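Local coordinates for putative epoxide hydrolase protein (Klebsiella pneumoniae subsp. pneumoniae, PDB 5BOV) that is probably an alpha/beta-fold hydrolase, perhaps an epoxide hydrolase or a lipase acting on monoacylglycerols, with neither activity firmly established, at residues A[79-91]-A[226-238]. Sequence-based numbering, arbitrary orientation.
Sequences TPRNGQPSAMAAD and GEAKYAGYEQRLA
Gln-84, N-cap of helix 85-98 in this alpha/beta hydrolase fold, reaches across to Gly-226, Glu-227, Tyr-230 and Glu-234, joining that helix to the loop and short helix at 226-238. Its CB and CG lie 4.0 and 3.8 Å from Glu-234 OE2. Beyond CG the chain runs extended (chi2 -178°), carrying CD to 3.7 Å from Tyr-230 CB, with the amide steeply inclined to the ring. At the tip, OE1 accepts from Glu-227 N (2.9 Å) in its carbonyl plane and, on a lone pair, from Asn-82 ND2; NE2 donates to Glu-234 OE2 (3.0 Å) and to a water that also binds Glu-227 O. Both amide hydrogens of Asn-82 are thus engaged, since ND2 also meets the anti lone pair of Glu-227 OE2 (2.9 Å). Trp-219 of helix 209-220 packs on Gln-84, Pro-85 and Glu-234. The Tyr-230 ring lies between Lys-229 CG on one face and Ala-87 on the other, where CA makes a CH-pi contact 3.9 Å from the centroid. Three donors converge on Glu-234 OE2, which probably favours its ionised form: Gln-84 NE2 on the anti side and Ser-86 N on the syn side, each 25° out of the carboxylate plane, with Ser-86 OG at 2.7 Å from above it.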
# COMPACT_ATOMS: atom_id res chain seq x y z
N THR A 79 21.58 -6.23 -2.25
CA THR A 79 20.72 -5.15 -1.76
C THR A 79 19.93 -5.62 -0.53
O THR A 79 19.32 -6.67 -0.57
CB THR A 79 19.78 -4.64 -2.85
OG1 THR A 79 20.55 -4.24 -3.96
CG2 THR A 79 18.92 -3.47 -2.37
N PRO A 80 19.93 -4.82 0.56
CA PRO A 80 19.17 -5.19 1.71
C PRO A 80 17.67 -5.30 1.36
O PRO A 80 17.12 -4.48 0.65
CB PRO A 80 19.40 -4.01 2.68
CG PRO A 80 20.76 -3.50 2.37
CD PRO A 80 20.80 -3.67 0.83
N ARG A 81 17.08 -6.37 1.88
CA ARG A 81 15.61 -6.61 1.74
C ARG A 81 14.90 -5.74 2.81
O ARG A 81 14.48 -6.18 3.87
CB ARG A 81 15.26 -8.07 1.85
CG ARG A 81 15.32 -8.80 0.50
CD ARG A 81 16.65 -8.65 -0.21
NE ARG A 81 16.62 -9.50 -1.38
CZ ARG A 81 17.43 -9.41 -2.41
NH1 ARG A 81 18.38 -8.52 -2.44
NH2 ARG A 81 17.32 -10.28 -3.46
N ASN A 82 14.85 -4.45 2.50
CA ASN A 82 14.49 -3.40 3.45
C ASN A 82 13.04 -2.99 3.25
O ASN A 82 12.67 -2.52 2.16
CB ASN A 82 15.47 -2.24 3.24
CG ASN A 82 15.18 -1.02 4.13
OD1 ASN A 82 14.39 -1.06 5.07
ND2 ASN A 82 15.85 0.05 3.81
N GLY A 83 12.24 -3.14 4.33
CA GLY A 83 10.85 -2.69 4.35
C GLY A 83 10.56 -1.34 5.00
O GLY A 83 9.39 -1.01 5.27
N GLN A 84 11.56 -0.46 5.11
CA GLN A 84 11.25 0.84 5.75
C GLN A 84 10.38 1.70 4.81
O GLN A 84 10.42 1.53 3.56
CB GLN A 84 12.53 1.61 6.06
CG GLN A 84 13.27 2.22 4.92
CD GLN A 84 14.54 2.90 5.39
OE1 GLN A 84 15.67 2.36 5.26
NE2 GLN A 84 14.38 4.11 5.94
N PRO A 85 9.61 2.61 5.36
CA PRO A 85 8.56 3.24 4.55
C PRO A 85 9.07 4.02 3.36
O PRO A 85 8.49 3.92 2.24
CB PRO A 85 7.82 4.15 5.55
CG PRO A 85 8.03 3.48 6.89
CD PRO A 85 9.43 2.94 6.78
N SER A 86 10.13 4.82 3.51
CA SER A 86 10.53 5.65 2.42
C SER A 86 11.16 4.86 1.26
O SER A 86 11.23 5.36 0.13
CB SER A 86 11.46 6.79 2.86
OG SER A 86 12.66 6.24 3.44
N ALA A 87 11.60 3.63 1.51
CA ALA A 87 12.17 2.79 0.46
C ALA A 87 11.10 2.46 -0.58
O ALA A 87 11.35 2.53 -1.78
CB ALA A 87 12.82 1.54 1.03
N MSE A 88 9.88 2.16 -0.13
CA MSE A 88 8.80 1.87 -1.03
C MSE A 88 8.36 3.11 -1.77
O MSE A 88 8.03 3.01 -2.96
CB MSE A 88 7.62 1.24 -0.30
CG MSE A 88 8.10 -0.07 0.36
SE MSE A 88 6.58 -0.95 1.20
CE MSE A 88 7.62 -2.05 2.49
N ALA A 89 8.32 4.27 -1.11
CA ALA A 89 8.01 5.51 -1.79
C ALA A 89 9.04 5.80 -2.90
O ALA A 89 8.67 6.13 -4.04
CB ALA A 89 7.94 6.65 -0.79
N ALA A 90 10.32 5.62 -2.57
CA ALA A 90 11.38 5.81 -3.58
C ALA A 90 11.18 4.88 -4.76
O ALA A 90 11.37 5.30 -5.92
CB ALA A 90 12.75 5.60 -2.95
N ASP A 91 10.76 3.61 -4.50
CA ASP A 91 10.53 2.64 -5.55
C ASP A 91 9.45 3.20 -6.56
O ASP A 91 9.57 3.07 -7.79
CB ASP A 91 9.96 1.33 -5.04
CG ASP A 91 10.90 0.51 -4.15
OD1 ASP A 91 12.16 0.63 -4.35
OD2 ASP A 91 10.35 -0.29 -3.36
N GLY A 226 17.32 1.91 9.47
CA GLY A 226 17.15 1.86 8.03
C GLY A 226 18.49 2.04 7.33
O GLY A 226 19.54 2.08 7.98
N GLU A 227 18.44 2.16 6.01
CA GLU A 227 19.65 2.42 5.22
C GLU A 227 19.95 3.89 5.20
O GLU A 227 19.07 4.75 5.12
CB GLU A 227 19.44 1.91 3.77
CG GLU A 227 19.39 0.42 3.68
CD GLU A 227 19.13 -0.00 2.24
OE1 GLU A 227 20.08 -0.05 1.40
OE2 GLU A 227 17.97 -0.28 1.91
N ALA A 228 21.23 4.19 5.08
CA ALA A 228 21.70 5.55 5.05
C ALA A 228 21.12 6.39 3.95
O ALA A 228 20.78 7.58 4.15
CB ALA A 228 23.24 5.55 5.00
N LYS A 229 20.92 5.80 2.78
CA LYS A 229 20.37 6.57 1.67
C LYS A 229 18.89 6.99 1.81
O LYS A 229 18.42 7.82 1.04
CB LYS A 229 20.56 5.84 0.33
CG LYS A 229 19.81 4.54 0.15
CD LYS A 229 20.22 3.93 -1.17
CE LYS A 229 19.37 2.77 -1.54
NZ LYS A 229 19.96 2.13 -2.77
N TYR A 230 18.19 6.40 2.80
CA TYR A 230 16.83 6.78 3.07
C TYR A 230 16.70 7.63 4.34
O TYR A 230 15.58 8.04 4.68
CB TYR A 230 15.97 5.54 3.17
CG TYR A 230 15.97 4.73 1.87
CD1 TYR A 230 15.62 5.30 0.68
CD2 TYR A 230 16.24 3.37 1.89
CE1 TYR A 230 15.58 4.54 -0.53
CE2 TYR A 230 16.22 2.62 0.71
CZ TYR A 230 15.91 3.23 -0.49
OH TYR A 230 15.89 2.49 -1.68
N ALA A 231 17.83 7.92 5.00
CA ALA A 231 17.72 8.54 6.33
C ALA A 231 17.19 9.96 6.21
O ALA A 231 16.45 10.44 7.11
CB ALA A 231 19.11 8.49 7.04
N GLY A 232 17.54 10.66 5.16
CA GLY A 232 17.05 12.02 4.92
C GLY A 232 15.52 12.05 4.77
O GLY A 232 14.81 12.91 5.37
N TYR A 233 15.01 11.10 3.99
CA TYR A 233 13.56 11.03 3.86
C TYR A 233 12.92 10.74 5.19
O TYR A 233 11.90 11.33 5.50
CB TYR A 233 13.20 9.92 2.90
CG TYR A 233 13.81 10.05 1.51
CD1 TYR A 233 13.98 11.27 0.90
CD2 TYR A 233 14.08 8.88 0.78
CE1 TYR A 233 14.52 11.36 -0.43
CE2 TYR A 233 14.58 8.97 -0.54
CZ TYR A 233 14.80 10.18 -1.12
OH TYR A 233 15.26 10.24 -2.42
N GLU A 234 13.46 9.80 5.98
CA GLU A 234 12.84 9.43 7.23
C GLU A 234 12.89 10.59 8.20
O GLU A 234 11.95 10.78 9.01
CB GLU A 234 13.42 8.20 7.86
CG GLU A 234 13.32 6.96 7.01
CD GLU A 234 11.87 6.45 6.75
OE1 GLU A 234 10.91 6.96 7.37
OE2 GLU A 234 11.74 5.55 5.86
N GLN A 235 13.96 11.36 8.14
CA GLN A 235 14.00 12.55 9.00
C GLN A 235 12.88 13.56 8.66
O GLN A 235 12.23 14.08 9.60
CB GLN A 235 15.37 13.23 8.92
CG GLN A 235 15.43 14.54 9.74
CD GLN A 235 16.85 15.09 9.75
OE1 GLN A 235 17.73 14.62 9.00
NE2 GLN A 235 17.09 16.04 10.60
N ARG A 236 12.62 13.79 7.37
CA ARG A 236 11.57 14.67 6.95
C ARG A 236 10.19 14.07 7.40
O ARG A 236 9.32 14.81 7.87
CB ARG A 236 11.57 14.88 5.43
CG ARG A 236 12.72 15.77 5.03
CD ARG A 236 13.00 15.69 3.53
NE ARG A 236 11.93 16.26 2.70
CZ ARG A 236 11.86 16.13 1.35
NH1 ARG A 236 12.82 15.44 0.67
NH2 ARG A 236 10.85 16.67 0.66
N LEU A 237 10.05 12.75 7.29
CA LEU A 237 8.76 12.11 7.58
C LEU A 237 8.49 12.10 9.07
O LEU A 237 7.35 12.15 9.49
CB LEU A 237 8.74 10.69 7.01
CG LEU A 237 8.75 10.64 5.48
CD1 LEU A 237 8.95 9.20 5.04
CD2 LEU A 237 7.42 11.20 4.90
N ALA A 238 9.53 12.11 9.88
CA ALA A 238 9.33 12.07 11.33
C ALA A 238 8.67 13.32 11.86
O ALA A 238 8.07 13.30 12.96
CB ALA A 238 10.66 11.81 12.03
O HOH W 1 16.81 -1.73 0.07
O HOH W 2 16.80 5.32 6.90
O HOH W 3 14.07 2.61 -3.76